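Local atomic coordinates of hydroxylase (Rhodococcus sp., PDB entry 2OR0), a protein that probably acts as a flavin-dependent hydroxylase of the acyl-CoA dehydrogenase fold, using reduced flavin and molecular oxygen to place one oxygen atom in its substrate. Residues W107-A110 against Q115-E118; N226-K229 against G233-Q236; F246-S251 against D321-G326. One frame throughout, in Å; residues are numbered along the deposited sequence.

Contact 1 of 3, residues W107-A110 against Q115-E118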
# COMPACT_ATOMS: atom_id res chain seq x y z
N TRP A 107 -3.29 -8.16 7.97
CA TRP A 107 -3.66 -7.35 9.10
C TRP A 107 -5.19 -7.35 9.30
O TRP A 107 -5.69 -7.56 10.42
CB TRP A 107 -3.08 -5.93 8.98
CG TRP A 107 -3.44 -5.07 10.14
CD1 TRP A 107 -2.77 -4.98 11.35
CD2 TRP A 107 -4.56 -4.19 10.23
NE1 TRP A 107 -3.43 -4.09 12.17
CE2 TRP A 107 -4.53 -3.60 11.51
CE3 TRP A 107 -5.59 -3.83 9.34
CZ2 TRP A 107 -5.50 -2.68 11.93
CZ3 TRP A 107 -6.54 -2.92 9.75
CH2 TRP A 107 -6.49 -2.34 11.03
N GLU A 108 -5.94 -7.13 8.21
CA GLU A 108 -7.39 -7.13 8.32
C GLU A 108 -7.95 -8.55 8.56
O GLU A 108 -8.86 -8.72 9.35
CB GLU A 108 -8.06 -6.51 7.09
CG GLU A 108 -9.58 -6.44 7.25
CD GLU A 108 -10.28 -5.69 6.13
OE1 GLU A 108 -9.60 -5.07 5.30
OE2 GLU A 108 -11.52 -5.73 6.09
N LEU A 109 -7.38 -9.56 7.90
CA LEU A 109 -7.86 -10.92 8.06
C LEU A 109 -7.70 -11.36 9.52
O LEU A 109 -8.40 -12.26 9.98
CB LEU A 109 -7.08 -11.87 7.18
CG LEU A 109 -7.83 -13.17 6.85
CD1 LEU A 109 -9.02 -12.90 5.88
CD2 LEU A 109 -6.87 -14.21 6.29
N ALA A 110 -6.76 -10.74 10.24
CA ALA A 110 -6.50 -11.09 11.62
C ALA A 110 -7.76 -10.97 12.43
O ALA A 110 -7.95 -11.74 13.35
CB ALA A 110 -5.40 -10.22 12.23
N GLN A 115 -12.53 -19.03 10.83
CA GLN A 115 -12.62 -20.06 9.79
C GLN A 115 -11.94 -19.67 8.46
O GLN A 115 -11.33 -20.52 7.80
CB GLN A 115 -14.07 -20.49 9.56
CG GLN A 115 -14.19 -21.76 8.71
CD GLN A 115 -15.64 -22.20 8.52
OE1 GLN A 115 -16.56 -21.62 9.10
NE2 GLN A 115 -15.84 -23.22 7.69
N VAL A 116 -12.06 -18.40 8.06
CA VAL A 116 -11.46 -17.99 6.80
C VAL A 116 -9.93 -17.87 6.93
O VAL A 116 -9.20 -18.16 5.98
CB VAL A 116 -12.17 -16.74 6.19
CG1 VAL A 116 -12.01 -15.51 7.06
CG2 VAL A 116 -11.72 -16.49 4.72
N GLN A 117 -9.46 -17.49 8.12
CA GLN A 117 -8.02 -17.39 8.37
C GLN A 117 -7.40 -18.77 8.20
O GLN A 117 -6.31 -18.92 7.65
CB GLN A 117 -7.72 -16.85 9.78
CG GLN A 117 -8.42 -15.54 10.16
CD GLN A 117 -7.87 -14.95 11.45
OE1 GLN A 117 -6.67 -15.04 11.73
NE2 GLN A 117 -8.74 -14.34 12.24
N GLU A 118 -8.12 -19.79 8.68
CA GLU A 118 -7.69 -21.19 8.58
C GLU A 118 -7.74 -21.65 7.12
O GLU A 118 -6.82 -22.31 6.64
CB GLU A 118 -8.58 -22.06 9.50
CG GLU A 118 -8.23 -23.55 9.60
CD GLU A 118 -6.75 -23.84 9.91
OE1 GLU A 118 -6.13 -23.10 10.70
OE2 GLU A 118 -6.22 -24.84 9.35
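Leu109 meets Val116 and Gln117 in a buried, mainly apolar contact. The leucine CD1 methyl lies 4.1 Å from CG1 of Val116, and the two branched side chains meet at a slant. The other methyl of Leu109, CD2, packs against the backbone of the second helix, 4.0 Å from CA of Gln117. The aliphatic part of Gln117 adds to this apolar patch, since Leu109 CG and Gln117 CG are 4.1 Å apart and the two chains slide past each other in opposite senses.

Helix 105-109 and helix 114-121 are two consecutive short helices joined by a turn, consistent with the N-terminal helical part of an acyl-CoA dehydrogenase fold. Ile186 of strand 182-188 touches both Leu109 and Val116, so this pair of helices rests on the neighbouring beta sheet.

The polar interactions gather at the end of Gln117. With CG anti to its own carbonyl carbon (chi1 -52°) and the chain extended beyond, the amide reaches the carbonyl of Ala110. NE2 has its main acceptor in Ala112 O, in the turn, and adds a weak hydrogen bond to Ala110 O at 2.9 Å, bent to 124°. Leu109 O is also near, 3.1 Å from NE2, but at an angle too poor for a bond. Replacing Gln117 by an alanine would probably leave the carbonyl of Ala112 without this donor and open a gap beside Leu109 CG. The Ala110 carbonyl has a second donor in Arg241 NH1.

Contact 2 of 3, residues N226-K229 against G233-Q236. With ACT (acetate ion), chain C.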
# COMPACT_ATOMS: atom_id res chain seq x y z
N ASN A 226 -18.44 -6.51 7.52
CA ASN A 226 -19.14 -5.28 7.25
C ASN A 226 -18.10 -4.14 7.13
O ASN A 226 -17.36 -3.87 8.10
CB ASN A 226 -20.12 -5.07 8.41
CG ASN A 226 -20.89 -3.81 8.32
OD1 ASN A 226 -20.44 -2.81 7.73
ND2 ASN A 226 -22.07 -3.81 8.92
N ALA A 227 -18.03 -3.48 5.97
CA ALA A 227 -17.01 -2.44 5.71
C ALA A 227 -17.08 -1.25 6.65
O ALA A 227 -16.04 -0.70 7.00
CB ALA A 227 -17.05 -1.95 4.25
N ALA A 228 -18.28 -0.82 7.03
CA ALA A 228 -18.42 0.29 7.98
C ALA A 228 -17.90 -0.06 9.39
O ALA A 228 -17.31 0.78 10.06
CB ALA A 228 -19.86 0.80 8.05
N LYS A 229 -18.11 -1.31 9.80
CA LYS A 229 -17.57 -1.80 11.06
C LYS A 229 -16.04 -1.94 11.02
O LYS A 229 -15.38 -1.77 12.03
CB LYS A 229 -18.19 -3.16 11.43
CG LYS A 229 -19.69 -3.07 11.79
CD LYS A 229 -20.18 -4.43 12.36
CE LYS A 229 -21.58 -4.29 12.94
NZ LYS A 229 -22.07 -5.62 13.40
N GLY A 233 -14.09 0.69 13.74
CA GLY A 233 -13.55 -0.02 14.90
C GLY A 233 -14.44 -1.11 15.48
O GLY A 233 -13.97 -1.92 16.28
N ARG A 234 -15.72 -1.15 15.08
CA ARG A 234 -16.65 -2.20 15.54
C ARG A 234 -16.27 -3.64 15.18
O ARG A 234 -16.49 -4.55 15.99
CB ARG A 234 -18.09 -1.87 15.14
CG ARG A 234 -18.64 -0.66 15.83
CD ARG A 234 -20.06 -0.35 15.36
NE ARG A 234 -20.06 0.16 13.99
CZ ARG A 234 -21.01 -0.07 13.08
NH1 ARG A 234 -22.07 -0.81 13.35
NH2 ARG A 234 -20.89 0.45 11.87
N ALA A 235 -15.66 -3.88 14.01
CA ALA A 235 -15.22 -5.25 13.69
C ALA A 235 -14.09 -5.73 14.62
O ALA A 235 -14.02 -6.91 15.01
CB ALA A 235 -14.80 -5.38 12.24
N GLN A 236 -13.19 -4.80 14.94
CA GLN A 236 -12.09 -5.10 15.83
C GLN A 236 -12.59 -5.36 17.27
O GLN A 236 -12.11 -6.26 17.93
CB GLN A 236 -11.07 -3.96 15.79
CG GLN A 236 -10.10 -4.11 14.62
CD GLN A 236 -9.61 -2.76 14.13
OE1 GLN A 236 -10.40 -1.88 13.78
NE2 GLN A 236 -8.30 -2.60 14.10
C ACT C . -24.07 -0.88 9.97
O ACT C . -23.66 0.31 10.02
OXT ACT C . -24.20 -1.43 11.07
CH3 ACT C . -24.41 -1.59 8.69
O HOH W 1 -12.93 -2.59 13.10
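The tight turn between two consecutive short helices, 227-232 and 234-239, brings Lys229 against Gly233, Arg234 and Ala235. The carbonyl oxygen of Lys229 is the polar centre of the junction. Ala235 N donates to Lys229 O over 2.9 Å in a nearly straight bond (175°), reaching it from above the carbonyl plane. Gly233 N adds a weak bond to the same oxygen at 3.3 Å. A water 2.8 Å from Lys229 O also hydrogen-bonds to the backbone N and side-chain OE1 of Gln236, tying the first helix to the second.

Gly233 is the first residue beyond one helix and the N-cap of the next. Its positive phi (99°) turns the chain between them, and a CB at these backbone angles would collide with the carbonyl oxygen of the preceding residue, which favours glycine. The first helix, which follows directly on strand 224-226, has Asn226 as its N-cap: Asn226 OD1 takes weak capping bonds from the backbone N atoms of Ala228, at 3.0 Å, and Lys229.

The side chains of Lys229 and Arg234 cross at about a right angle. Lys229 is extended beyond CG, while Arg234 bends at chi3 (-71°), which turns its guanidinium against the lysine's methylenes. Lys229 CG sits 3.5 Å above the guanidinium plane of Arg234, over its centre, so methylene carbon rather than charge covers that face. The lysine amino group goes on to a salt bridge with Glu238, while Arg234 NH2 pairs with Asp232. An acetate, probably from the crystallisation liquor, lies at the guanidinium edge and is held in two-pronged fashion: Arg234 NH1 donates almost straight to acetate OXT at 3.2 Å, and NH2 donates weakly to acetate O at 3.3 Å.

Contact 3 of 3, residues F246-S251 against D321-G326; sequences FNMPYS and DKVDAG
Val323 points its side chain at Asn247 and Met248, and its two methyls divide the work. CG1, placed anti to the backbone N (chi1 179°), comes up to the first side-chain carbon of the asparagine, with Val323 CG1 and Asn247 CB 3.7 Å apart. CG2 faces the next part of the chain: it lies 3.9 Å from the carbonyl oxygen Asn247 O and 4.3 Å from the SE atom of Met248, which is modelled as selenomethionine. The chain of Met248 is bent at every rotatable bond, which brings SE beside the valine methyl instead of extending past it. No hydrogen bond crosses between the segments, and the contact is one of van der Waals packing.

Asn247 offers Val323 its aliphatic carbon, while its amide serves its own side of the contact, ND2 donating to the backbone oxygens of Glu243 and Arg241.

The place in the fold is where helix 250-277 starts, with Pro249 at its N-cap position, beside the end of helix 292-324. This is consistent with two successive long helices running antiparallel, as in the helical bundle of an acyl-CoA dehydrogenase C-terminal domain. The second helix closes in a Schellman motif: Gly326, with positive phi (66°), sends its N back to Val323 O at 3.0 Å. Just before it, Ala325 N makes an ordinary helical bond to Asp321 O, also at 3.0 Å. Ile329, in the loop that follows, touches both Val323 and Pro249 and extends the apolar packing along the junction.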
# COMPACT_ATOMS: atom_id res chain seq x y z
N PHE A 246 -3.40 -5.18 16.18
CA PHE A 246 -4.67 -5.50 15.54
C PHE A 246 -5.80 -4.62 15.97
O PHE A 246 -6.91 -4.75 15.46
CB PHE A 246 -5.01 -6.99 15.70
CG PHE A 246 -4.00 -7.87 15.07
CD1 PHE A 246 -3.64 -7.67 13.74
CD2 PHE A 246 -3.38 -8.87 15.80
CE1 PHE A 246 -2.69 -8.48 13.14
CE2 PHE A 246 -2.43 -9.68 15.20
CZ PHE A 246 -2.08 -9.48 13.86
N ASN A 247 -5.53 -3.71 16.89
CA ASN A 247 -6.54 -2.74 17.25
C ASN A 247 -6.28 -1.34 16.70
O ASN A 247 -6.95 -0.39 17.09
CB ASN A 247 -6.78 -2.72 18.75
CG ASN A 247 -7.39 -4.02 19.25
OD1 ASN A 247 -8.61 -4.15 19.30
ND2 ASN A 247 -6.53 -4.99 19.59
N MSE A 248 -5.31 -1.23 15.81
CA MSE A 248 -5.00 0.05 15.12
C MSE A 248 -6.16 0.51 14.21
O MSE A 248 -6.92 -0.32 13.72
CB MSE A 248 -3.70 -0.08 14.32
CG MSE A 248 -2.44 -0.22 15.18
SE MSE A 248 -1.89 1.48 15.92
CE MSE A 248 -1.31 2.38 14.22
N PRO A 249 -6.33 1.84 13.99
CA PRO A 249 -7.37 2.24 13.04
C PRO A 249 -7.09 1.75 11.62
O PRO A 249 -5.94 1.82 11.17
CB PRO A 249 -7.32 3.78 13.09
CG PRO A 249 -6.64 4.09 14.44
CD PRO A 249 -5.64 3.02 14.58
N TYR A 250 -8.14 1.28 10.93
CA TYR A 250 -8.04 0.86 9.52
C TYR A 250 -7.53 2.03 8.63
O TYR A 250 -6.69 1.81 7.77
CB TYR A 250 -9.41 0.35 9.01
CG TYR A 250 -9.46 -0.05 7.53
CD1 TYR A 250 -9.17 -1.36 7.12
CD2 TYR A 250 -9.83 0.87 6.56
CE1 TYR A 250 -9.23 -1.72 5.76
CE2 TYR A 250 -9.91 0.51 5.21
CZ TYR A 250 -9.60 -0.77 4.82
OH TYR A 250 -9.70 -1.07 3.47
N SER A 251 -8.02 3.23 8.88
CA SER A 251 -7.64 4.40 8.11
C SER A 251 -6.18 4.80 8.29
O SER A 251 -5.64 5.56 7.48
CB SER A 251 -8.53 5.59 8.42
OG SER A 251 -8.33 6.09 9.73
N ASP A 321 0.92 3.84 20.59
CA ASP A 321 1.06 4.19 22.01
C ASP A 321 -0.27 4.33 22.72
O ASP A 321 -0.44 3.76 23.80
CB ASP A 321 1.91 5.45 22.21
CG ASP A 321 3.39 5.18 22.08
OD1 ASP A 321 3.78 3.99 22.20
OD2 ASP A 321 4.17 6.14 21.85
N LYS A 322 -1.19 5.09 22.13
CA LYS A 322 -2.55 5.16 22.64
C LYS A 322 -3.26 3.81 22.72
O LYS A 322 -3.88 3.50 23.75
CB LYS A 322 -3.39 6.18 21.84
CG LYS A 322 -2.95 7.59 22.09
CD LYS A 322 -3.68 8.61 21.24
CE LYS A 322 -3.36 10.03 21.74
NZ LYS A 322 -1.87 10.32 21.73
N VAL A 323 -3.17 2.99 21.67
CA VAL A 323 -3.78 1.65 21.69
C VAL A 323 -3.13 0.73 22.76
O VAL A 323 -3.85 0.06 23.50
CB VAL A 323 -3.77 0.97 20.30
CG1 VAL A 323 -4.37 -0.40 20.38
CG2 VAL A 323 -4.56 1.81 19.27
N ASP A 324 -1.80 0.74 22.86
CA ASP A 324 -1.09 -0.01 23.90
C ASP A 324 -1.53 0.41 25.30
O ASP A 324 -1.62 -0.42 26.18
CB ASP A 324 0.43 0.15 23.74
CG ASP A 324 1.22 -1.00 24.37
OD1 ASP A 324 0.63 -1.97 24.89
OD2 ASP A 324 2.46 -0.94 24.33
N ALA A 325 -1.80 1.70 25.49
CA ALA A 325 -2.26 2.29 26.76
C ALA A 325 -3.77 2.16 27.01
O ALA A 325 -4.28 2.64 28.03
CB ALA A 325 -1.86 3.77 26.81
N GLY A 326 -4.48 1.53 26.08
CA GLY A 326 -5.93 1.42 26.18
C GLY A 326 -6.67 2.74 26.07
O GLY A 326 -7.80 2.87 26.55

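Contact 1 is buried, contact 3 partly so, and contact 2 lies at the surface, and their chemistry follows. Contact 1 combines aliphatic packing with one weak hydrogen bond from a side-chain amide, contact 3 is purely van der Waals, and contact 2 relies on backbone bonds, water and charged groups. Contacts 1 and 2 each close a turn between neighbouring short helices, whereas contact 3 sets the loop leading into one long helix against the last turn of the next, across some 70 residues. All three touch: Trp107 of contact 1 packs on Gln236 and on the 246-251 segment, and Gln236 NE2 of contact 2 probably hydrogen-bonds to Met248 O, 2.7 Å away, and to Phe246 O.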